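Local coordinates for protein methyltransferase (Pyrococcus horikoshii, PDB 1IXK) that probably methylates cytidine in tRNA at carbon 5, using S-adenosyl-L-methionine as the methyl donor, at residues L27-M39 with N293-S305. Numbering follows the deposited sequence.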
loop_
_atom_site.group_PDB
_atom_site.type_symbol
_atom_site.label_atom_id
_atom_site.label_comp_id
_atom_site.label_asym_id
_atom_site.label_seq_id
_atom_site.Cartn_x
_atom_site.Cartn_y
_atom_site.Cartn_z
ATOM N N LEU A 27 -6.115 -14.419 16.582
ATOM C CA LEU A 27 -5.439 -14.440 15.295
ATOM C C LEU A 27 -3.949 -14.735 15.393
ATOM O O LEU A 27 -3.404 -15.474 14.570
ATOM C CB LEU A 27 -5.649 -13.102 14.575
ATOM C CG LEU A 27 -7.079 -12.825 14.097
ATOM C CD1 LEU A 27 -7.214 -11.383 13.640
ATOM C CD2 LEU A 27 -7.425 -13.788 12.965
ATOM N N TRP A 28 -3.293 -14.177 16.407
ATOM C CA TRP A 28 -1.851 -14.357 16.547
ATOM C C TRP A 28 -1.349 -14.890 17.888
ATOM O O TRP A 28 -0.142 -15.029 18.081
ATOM C CB TRP A 28 -1.153 -13.028 16.229
ATOM C CG TRP A 28 -1.467 -12.515 14.849
ATOM C CD1 TRP A 28 -1.039 -13.038 13.666
ATOM C CD2 TRP A 28 -2.330 -11.418 14.512
ATOM N NE1 TRP A 28 -1.577 -12.338 12.612
ATOM C CE2 TRP A 28 -2.370 -11.334 13.105
ATOM C CE3 TRP A 28 -3.064 -10.492 15.266
ATOM C CZ2 TRP A 28 -3.130 -10.370 12.430
ATOM C CZ3 TRP A 28 -3.820 -9.535 14.599
ATOM C CH2 TRP A 28 -3.842 -9.478 13.193
ATOM N N GLY A 29 -2.259 -15.191 18.810
ATOM C CA GLY A 29 -1.836 -15.700 20.105
ATOM C C GLY A 29 -0.961 -14.706 20.843
ATOM O O GLY A 29 -1.192 -13.500 20.766
ATOM N N GLU A 30 0.055 -15.201 21.548
ATOM C CA GLU A 30 0.955 -14.331 22.308
ATOM C C GLU A 30 1.657 -13.268 21.462
ATOM O O GLU A 30 2.059 -12.227 21.979
ATOM C CB GLU A 30 2.005 -15.160 23.060
ATOM C CG GLU A 30 2.800 -16.137 22.199
ATOM C CD GLU A 30 2.103 -17.476 22.018
ATOM O OE1 GLU A 30 0.991 -17.511 21.443
ATOM O OE2 GLU A 30 2.674 -18.501 22.453
ATOM N N ARG A 31 1.802 -13.521 20.165
ATOM C CA ARG A 31 2.449 -12.551 19.284
ATOM C C ARG A 31 1.608 -11.274 19.215
ATOM O O ARG A 31 2.107 -10.203 18.869
ATOM C CB ARG A 31 2.623 -13.135 17.876
ATOM C CG ARG A 31 3.349 -12.204 16.910
ATOM C CD ARG A 31 3.369 -12.754 15.494
ATOM N NE ARG A 31 4.053 -11.848 14.576
ATOM C CZ ARG A 31 4.236 -12.084 13.280
ATOM N NH1 ARG A 31 3.783 -13.204 12.737
ATOM N NH2 ARG A 31 4.879 -11.199 12.527
ATOM N N ALA A 32 0.329 -11.397 19.558
ATOM C CA ALA A 32 -0.577 -10.257 19.535
ATOM C C ALA A 32 0.010 -9.054 20.275
ATOM O O ALA A 32 -0.019 -7.935 19.771
ATOM C CB ALA A 32 -1.920 -10.648 20.148
ATOM N N ILE A 33 0.548 -9.287 21.466
ATOM C CA ILE A 33 1.130 -8.209 22.254
ATOM C C ILE A 33 2.350 -7.597 21.560
ATOM O O ILE A 33 2.526 -6.382 21.568
ATOM C CB ILE A 33 1.539 -8.708 23.669
ATOM C CG1 ILE A 33 2.145 -7.559 24.479
ATOM C CG2 ILE A 33 2.532 -9.849 23.558
ATOM C CD1 ILE A 33 1.182 -6.425 24.742
ATOM N N ARG A 34 3.180 -8.439 20.954
ATOM C CA ARG A 34 4.376 -7.962 20.267
ATOM C C ARG A 34 4.034 -7.086 19.059
ATOM O O ARG A 34 4.738 -6.123 18.757
ATOM C CB ARG A 34 5.248 -9.149 19.841
ATOM C CG ARG A 34 5.693 -10.020 21.021
ATOM C CD ARG A 34 6.950 -10.824 20.714
ATOM N NE ARG A 34 6.729 -11.922 19.774
ATOM C CZ ARG A 34 6.027 -13.018 20.046
ATOM N NH1 ARG A 34 5.467 -13.177 21.237
ATOM N NH2 ARG A 34 5.894 -13.965 19.127
ATOM N N ILE A 35 2.950 -7.422 18.369
ATOM C CA ILE A 35 2.516 -6.648 17.210
ATOM C C ILE A 35 1.956 -5.305 17.679
ATOM O O ILE A 35 2.305 -4.254 17.140
ATOM C CB ILE A 35 1.427 -7.407 16.419
ATOM C CG1 ILE A 35 2.051 -8.616 15.713
ATOM C CG2 ILE A 35 0.742 -6.468 15.424
ATOM C CD1 ILE A 35 1.037 -9.608 15.180
ATOM N N ALA A 36 1.096 -5.349 18.694
ATOM C CA ALA A 36 0.479 -4.142 19.233
ATOM C C ALA A 36 1.512 -3.142 19.751
ATOM O O ALA A 36 1.444 -1.950 19.440
ATOM C CB ALA A 36 -0.496 -4.507 20.346
ATOM N N GLU A 37 2.472 -3.623 20.533
ATOM C CA GLU A 37 3.498 -2.738 21.074
ATOM C C GLU A 37 4.442 -2.215 19.997
ATOM O O GLU A 37 4.819 -1.047 20.018
ATOM C CB GLU A 37 4.317 -3.451 22.151
ATOM C CG GLU A 37 3.513 -3.898 23.352
ATOM C CD GLU A 37 4.392 -4.460 24.447
ATOM O OE1 GLU A 37 5.303 -5.256 24.128
ATOM O OE2 GLU A 37 4.166 -4.111 25.625
ATOM N N ALA A 38 4.829 -3.076 19.061
ATOM C CA ALA A 38 5.731 -2.651 17.996
ATOM C C ALA A 38 5.084 -1.546 17.179
ATOM O O ALA A 38 5.769 -0.692 16.620
ATOM C CB ALA A 38 6.075 -3.825 17.091
HETATM N N MSE A 39 3.756 -1.560 17.133
HETATM C CA MSE A 39 3.003 -0.583 16.362
HETATM C C MSE A 39 2.922 0.809 16.999
HETATM O O MSE A 39 2.556 1.779 16.335
HETATM C CB MSE A 39 1.600 -1.135 16.092
HETATM C CG MSE A 39 1.013 -0.695 14.762
HETATM SE SE MSE A 39 -0.076 -1.920 13.987
HETATM C CE MSE A 39 -1.204 -2.319 15.295
ATOM N N ASN A 293 -1.137 -16.788 -1.387
ATOM C CA ASN A 293 -0.393 -16.043 -2.404
ATOM C C ASN A 293 -0.361 -14.578 -1.961
ATOM O O ASN A 293 0.530 -13.812 -2.343
ATOM C CB ASN A 293 -1.073 -16.151 -3.774
ATOM C CG ASN A 293 -0.700 -17.426 -4.516
ATOM O OD1 ASN A 293 0.445 -17.603 -4.920
ATOM N ND2 ASN A 293 -1.667 -18.317 -4.694
ATOM N N ALA A 294 -1.351 -14.199 -1.152
ATOM C CA ALA A 294 -1.443 -12.842 -0.613
ATOM C C ALA A 294 -0.428 -12.732 0.523
ATOM O O ALA A 294 -0.048 -13.744 1.111
ATOM C CB ALA A 294 -2.853 -12.579 -0.091
ATOM N N ARG A 295 -0.002 -11.511 0.841
ATOM C CA ARG A 295 1.006 -11.302 1.876
ATOM C C ARG A 295 0.611 -10.271 2.922
ATOM O O ARG A 295 -0.257 -9.438 2.696
ATOM C CB ARG A 295 2.323 -10.833 1.241
ATOM C CG ARG A 295 2.693 -11.535 -0.054
ATOM C CD ARG A 295 2.772 -13.033 0.128
ATOM N NE ARG A 295 3.877 -13.439 0.987
ATOM C CZ ARG A 295 4.098 -14.695 1.364
ATOM N NH1 ARG A 295 3.287 -15.658 0.958
ATOM N NH2 ARG A 295 5.127 -14.990 2.146
ATOM N N ARG A 296 1.276 -10.343 4.066
ATOM C CA ARG A 296 1.060 -9.408 5.162
ATOM C C ARG A 296 2.406 -8.962 5.713
ATOM O O ARG A 296 3.351 -9.756 5.800
ATOM C CB ARG A 296 0.279 -10.065 6.303
ATOM C CG ARG A 296 -1.233 -10.017 6.160
ATOM C CD ARG A 296 -1.885 -10.738 7.334
ATOM N NE ARG A 296 -3.341 -10.644 7.315
ATOM C CZ ARG A 296 -4.052 -9.911 8.165
ATOM N NH1 ARG A 296 -3.438 -9.200 9.104
ATOM N NH2 ARG A 296 -5.377 -9.903 8.091
ATOM N N LEU A 297 2.483 -7.689 6.084
ATOM C CA LEU A 297 3.683 -7.133 6.689
ATOM C C LEU A 297 3.254 -6.799 8.110
ATOM O O LEU A 297 2.163 -6.265 8.328
ATOM C CB LEU A 297 4.136 -5.860 5.969
ATOM C CG LEU A 297 4.662 -6.012 4.541
ATOM C CD1 LEU A 297 5.047 -4.638 3.999
ATOM C CD2 LEU A 297 5.864 -6.953 4.525
ATOM N N TYR A 298 4.104 -7.132 9.073
ATOM C CA TYR A 298 3.807 -6.888 10.480
ATOM C C TYR A 298 4.809 -5.919 11.091
ATOM O O TYR A 298 6.008 -5.998 10.823
ATOM C CB TYR A 298 3.835 -8.210 11.242
ATOM C CG TYR A 298 2.700 -9.141 10.889
ATOM C CD1 TYR A 298 1.409 -8.902 11.361
ATOM C CD2 TYR A 298 2.917 -10.267 10.092
ATOM C CE1 TYR A 298 0.364 -9.760 11.057
ATOM C CE2 TYR A 298 1.874 -11.134 9.779
ATOM C CZ TYR A 298 0.600 -10.876 10.269
ATOM O OH TYR A 298 -0.433 -11.739 9.990
ATOM N N PRO A 299 4.328 -5.000 11.937
ATOM C CA PRO A 299 5.202 -4.016 12.577
ATOM C C PRO A 299 6.255 -4.610 13.505
ATOM O O PRO A 299 7.246 -3.957 13.804
ATOM C CB PRO A 299 4.218 -3.107 13.311
ATOM C CG PRO A 299 3.100 -4.038 13.653
ATOM C CD PRO A 299 2.934 -4.832 12.381
ATOM N N ASP A 300 6.051 -5.846 13.951
ATOM C CA ASP A 300 7.014 -6.465 14.853
ATOM C C ASP A 300 8.189 -7.121 14.135
ATOM O O ASP A 300 9.185 -7.473 14.767
ATOM C CB ASP A 300 6.313 -7.476 15.777
ATOM C CG ASP A 300 5.777 -8.689 15.039
ATOM O OD1 ASP A 300 5.408 -8.562 13.850
ATOM O OD2 ASP A 300 5.707 -9.771 15.663
ATOM N N VAL A 301 8.091 -7.274 12.818
ATOM C CA VAL A 301 9.186 -7.878 12.071
ATOM C C VAL A 301 9.623 -7.073 10.845
ATOM O O VAL A 301 10.787 -7.117 10.458
ATOM C CB VAL A 301 8.840 -9.326 11.611
ATOM C CG1 VAL A 301 8.542 -10.204 12.815
ATOM C CG2 VAL A 301 7.655 -9.310 10.685
ATOM N N HIS A 302 8.704 -6.326 10.241
ATOM C CA HIS A 302 9.044 -5.571 9.039
ATOM C C HIS A 302 9.243 -4.071 9.221
ATOM O O HIS A 302 9.534 -3.364 8.253
ATOM C CB HIS A 302 7.985 -5.801 7.959
ATOM C CG HIS A 302 7.750 -7.245 7.645
ATOM N ND1 HIS A 302 6.685 -7.953 8.156
ATOM C CD2 HIS A 302 8.454 -8.116 6.883
ATOM C CE1 HIS A 302 6.741 -9.201 7.721
ATOM N NE2 HIS A 302 7.804 -9.325 6.948
ATOM N N GLU A 303 9.076 -3.584 10.446
ATOM C CA GLU A 303 9.245 -2.160 10.721
ATOM C C GLU A 303 8.361 -1.289 9.833
ATOM O O GLU A 303 8.788 -0.241 9.353
ATOM C CB GLU A 303 10.711 -1.755 10.537
ATOM C CG GLU A 303 11.672 -2.472 11.473
ATOM C CD GLU A 303 13.076 -1.890 11.436
ATOM O OE1 GLU A 303 13.947 -2.405 12.170
ATOM O OE2 GLU A 303 13.309 -0.920 10.681
ATOM N N THR A 304 7.130 -1.734 9.611
ATOM C CA THR A 304 6.166 -0.999 8.799
ATOM C C THR A 304 4.861 -1.052 9.575
ATOM O O THR A 304 4.804 -1.640 10.650
ATOM C CB THR A 304 5.918 -1.687 7.435
ATOM O OG1 THR A 304 5.327 -2.974 7.656
ATOM C CG2 THR A 304 7.221 -1.865 6.668
ATOM N N SER A 305 3.814 -0.437 9.040
ATOM C CA SER A 305 2.514 -0.484 9.696
ATOM C C SER A 305 1.965 -1.859 9.327
ATOM O O SER A 305 2.568 -2.562 8.520
ATOM C CB SER A 305 1.583 0.591 9.127
ATOM O OG SER A 305 2.160 1.883 9.208
HETATM O O HOH W 1 7.468 -11.094 17.136
#
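R31 reaches D300 side-on with two nitrogens, one to each carboxylate oxygen: NE lies 2.9 Å from OD2 of D300 and NH2 of R31 lies 3.0 Å from OD1 of D300. Both oxygens offer their syn lone pairs and sit near the guanidinium plane, although the two flat groups are twisted by 33°. CG of R31 is anti to the backbone N (chi1 -177°), and the chain runs on extended, carrying the charge from the helix surface out to D300. A salt bridge from NH2 of R31 to E276 brings in a second acid, while a water links OD2 of D300 to NE of R34. The same guanidinium makes a cation-pi contact over one face of Y298, with CZ of R31 4.3 Å from the ring centroid. A leucine in place of R31 would probably strand the carboxylates of D300 and E276 without their shared cation. These contacts join helix 31-38 of the N-terminal region to the loop between strands 295-297 and 307-314 of the class I methyltransferase sheet. At the Y298 hydroxyl, NE1 of W28 donates a bent hydrogen bond (2.9 Å to OH, 140°). Apolar packing continues along the helix: CD1 of I35 touches CD1 of Y298 at 3.9 Å, and CG of P299 meets both CG2 of I35 and the selenium of M39. CB of A38 rests against the P299 carbonyl and CA of D300.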